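Local coordinates for protein putative leucoanthocyanidin reductase 1 (Vitis vinifera, PDB 3I6I) that probably reduces leucoanthocyanidins to flavan-3-ols such as catechin, using bound NADPH as the hydride donor, at residues P117-H122 and F154-C159. Residues are numbered along the deposited sequence; the frame is centred on the assembly and turned at random.
Sequences PSEFGH and FTYICC. With NDP (NADPH dihydro-nicotinamide-adenine-dinucleotide phosphate), chain B; ACY (acetic acid), chain C.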
# COMPACT_ATOMS: atom_id res chain seq x y z
N PRO A 117 5.34 -0.86 -8.91
CA PRO A 117 4.58 -2.12 -8.73
C PRO A 117 3.77 -2.10 -7.45
O PRO A 117 3.89 -1.17 -6.64
CB PRO A 117 5.65 -3.19 -8.69
CG PRO A 117 6.89 -2.44 -8.21
CD PRO A 117 6.80 -1.06 -8.70
N SER A 118 2.97 -3.15 -7.28
CA SER A 118 2.03 -3.25 -6.18
C SER A 118 2.76 -3.64 -4.92
O SER A 118 2.89 -4.82 -4.58
CB SER A 118 0.89 -4.22 -6.47
OG SER A 118 -0.09 -4.09 -5.46
N GLU A 119 3.28 -2.61 -4.29
CA GLU A 119 4.07 -2.71 -3.06
C GLU A 119 3.15 -2.25 -1.89
O GLU A 119 2.29 -3.02 -1.44
CB GLU A 119 5.36 -1.86 -3.20
CG GLU A 119 6.39 -2.43 -4.22
CD GLU A 119 7.29 -3.47 -3.61
OE1 GLU A 119 7.45 -3.47 -2.35
OE2 GLU A 119 7.84 -4.31 -4.36
N PHE A 120 3.25 -0.98 -1.49
CA PHE A 120 2.31 -0.34 -0.58
C PHE A 120 2.24 -0.98 0.78
O PHE A 120 1.18 -1.00 1.39
CB PHE A 120 0.90 -0.15 -1.22
CG PHE A 120 0.96 0.67 -2.48
CD1 PHE A 120 1.01 0.07 -3.71
CD2 PHE A 120 1.10 2.07 -2.41
CE1 PHE A 120 1.14 0.82 -4.87
CE2 PHE A 120 1.25 2.83 -3.58
CZ PHE A 120 1.29 2.21 -4.81
N GLY A 121 3.37 -1.50 1.26
CA GLY A 121 3.45 -1.95 2.65
C GLY A 121 4.89 -1.92 3.14
O GLY A 121 5.49 -0.84 3.25
N HIS A 122 5.46 -3.09 3.43
CA HIS A 122 6.82 -3.17 4.01
C HIS A 122 7.90 -3.25 2.97
O HIS A 122 7.64 -3.34 1.73
CB HIS A 122 6.91 -4.36 4.98
CG HIS A 122 5.83 -4.37 5.99
ND1 HIS A 122 5.35 -5.53 6.57
CD2 HIS A 122 5.12 -3.35 6.55
CE1 HIS A 122 4.40 -5.21 7.44
NE2 HIS A 122 4.24 -3.90 7.44
N PHE A 154 12.01 2.46 -11.78
CA PHE A 154 11.03 2.07 -10.79
C PHE A 154 11.04 2.91 -9.53
O PHE A 154 12.02 3.64 -9.21
CB PHE A 154 11.28 0.60 -10.43
CG PHE A 154 12.60 0.37 -9.75
CD1 PHE A 154 13.76 0.04 -10.48
CD2 PHE A 154 12.73 0.54 -8.38
CE1 PHE A 154 14.96 -0.15 -9.81
CE2 PHE A 154 13.94 0.33 -7.74
CZ PHE A 154 15.04 -0.00 -8.45
N THR A 155 9.95 2.81 -8.79
CA THR A 155 9.89 3.34 -7.43
C THR A 155 9.06 2.34 -6.61
O THR A 155 7.98 1.96 -7.02
CB THR A 155 9.26 4.77 -7.39
OG1 THR A 155 10.08 5.71 -8.11
CG2 THR A 155 9.10 5.27 -5.96
N TYR A 156 9.60 1.94 -5.47
CA TYR A 156 8.94 0.98 -4.56
C TYR A 156 8.38 1.73 -3.36
O TYR A 156 9.17 2.30 -2.58
CB TYR A 156 9.94 -0.08 -4.08
CG TYR A 156 10.62 -0.88 -5.18
CD1 TYR A 156 9.93 -1.26 -6.34
CD2 TYR A 156 11.94 -1.33 -5.01
CE1 TYR A 156 10.55 -2.01 -7.32
CE2 TYR A 156 12.57 -2.12 -5.99
CZ TYR A 156 11.86 -2.46 -7.14
OH TYR A 156 12.44 -3.19 -8.18
N ILE A 157 7.05 1.78 -3.25
CA ILE A 157 6.35 2.51 -2.19
C ILE A 157 6.22 1.63 -0.95
O ILE A 157 5.41 0.68 -0.91
CB ILE A 157 4.94 3.02 -2.63
CG1 ILE A 157 4.98 4.00 -3.80
CG2 ILE A 157 4.18 3.68 -1.40
CD1 ILE A 157 5.78 5.34 -3.52
N CYS A 158 7.02 1.91 0.07
CA CYS A 158 7.02 1.11 1.32
C CYS A 158 6.36 1.97 2.39
O CYS A 158 7.03 2.54 3.29
CB CYS A 158 8.44 0.64 1.71
SG CYS A 158 9.30 -0.28 0.36
N CYS A 159 5.04 2.07 2.29
CA CYS A 159 4.30 3.02 3.08
C CYS A 159 3.85 2.56 4.48
O CYS A 159 3.15 3.31 5.19
CB CYS A 159 3.10 3.57 2.32
SG CYS A 159 1.97 2.25 1.81
PA NDP B . -7.74 -4.80 -3.80
O1A NDP B . -8.12 -6.26 -3.87
O2A NDP B . -8.63 -3.82 -2.83
O5B NDP B . -7.72 -4.04 -5.22
C5B NDP B . -7.09 -4.64 -6.31
C4B NDP B . -7.37 -3.90 -7.56
O4B NDP B . -6.58 -4.66 -8.56
C3B NDP B . -8.85 -4.01 -8.00
O3B NDP B . -9.30 -2.82 -8.69
C2B NDP B . -8.84 -5.20 -8.97
O2B NDP B . -9.90 -5.06 -9.92
C1B NDP B . -7.51 -4.94 -9.67
N9A NDP B . -6.95 -6.07 -10.42
C8A NDP B . -6.61 -7.25 -9.90
N7A NDP B . -6.10 -8.02 -10.86
C5A NDP B . -6.09 -7.31 -12.00
C6A NDP B . -5.69 -7.60 -13.31
N6A NDP B . -5.16 -8.78 -13.61
N1A NDP B . -5.83 -6.64 -14.25
C2A NDP B . -6.34 -5.45 -13.94
N3A NDP B . -6.73 -5.14 -12.70
C4A NDP B . -6.62 -6.07 -11.72
O3 NDP B . -6.23 -4.72 -3.28
PN NDP B . -5.59 -3.88 -2.03
O1N NDP B . -5.79 -2.41 -2.00
O2N NDP B . -6.01 -4.72 -0.77
O5D NDP B . -4.02 -4.30 -2.27
C5D NDP B . -3.19 -3.52 -3.14
C4D NDP B . -1.76 -3.63 -2.69
O4D NDP B . -1.74 -2.89 -1.43
C3D NDP B . -1.27 -5.03 -2.39
O3D NDP B . 0.11 -5.10 -2.71
C2D NDP B . -1.42 -5.11 -0.88
O2D NDP B . -0.40 -5.96 -0.39
C1D NDP B . -1.12 -3.68 -0.43
N1N NDP B . -1.88 -3.21 0.79
C2N NDP B . -1.24 -2.47 1.82
C3N NDP B . -1.79 -2.38 3.02
C7N NDP B . -1.10 -1.54 4.12
O7N NDP B . -0.06 -0.92 3.88
N7N NDP B . -1.73 -1.47 5.28
C4N NDP B . -3.12 -3.10 3.30
C5N NDP B . -3.90 -3.33 2.01
C6N NDP B . -3.29 -3.31 0.84
P2B NDP B . -11.16 -6.17 -9.87
O1X NDP B . -11.95 -5.98 -8.62
O2X NDP B . -11.91 -5.92 -11.24
O3X NDP B . -10.48 -7.60 -9.93
C ACY C . 2.47 -5.57 3.45
O ACY C . 1.52 -5.36 2.65
OXT ACY C . 3.69 -5.55 3.12
CH3 ACY C . 2.08 -5.83 4.89
O HOH W 1 5.74 0.72 -5.73
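Phe120 N donates a hydrogen bond to Ile157 O (2.8 Å). The bond is bent at the hydrogen (132°), although Phe120 N lies nearly in line with the Ile157 C=O. Phe120 CB sits between the cofactor ribose, at NDP O4D, and Cys159 SG, 4.0 Å away. CG lies anti to the carbonyl carbon (chi1 -59°), which sends the ring back along strand 155-158. There Phe120 CD2 meets Ile157 CG2 at 3.6 Å, and CE2 touches CG2, CB and CG1 of Ile157. Ile157 CB makes an off-centre CH-pi contact with the ring. The Phe120 side chain also packs on Thr205 of helix 198-208. At the other end, Pro117 CG meets the Tyr156 ring edge, 3.8 Å from Tyr156 CD1. A water joins Pro117 O, Thr155 O and Ile157 N. Glu119 CB packs on Ile157 O, and its carboxylate forms a salt bridge with Arg144. His122 N donates to OXT of an acetic acid, probably from the crystallisation liquor, whose CH3 lies over one imidazole face. His122 NE2 bonds weakly with Gln282 OE1. With an alanine here, that methyl would probably lose its ring cover and Gln282 its weak partner. NDP O3D donates to Ser118 OG (2.9 Å). The arrangement is typical of a Rossmann-fold NADPH site, with the loop after strand 114-116 set between cofactor and strand 155-158.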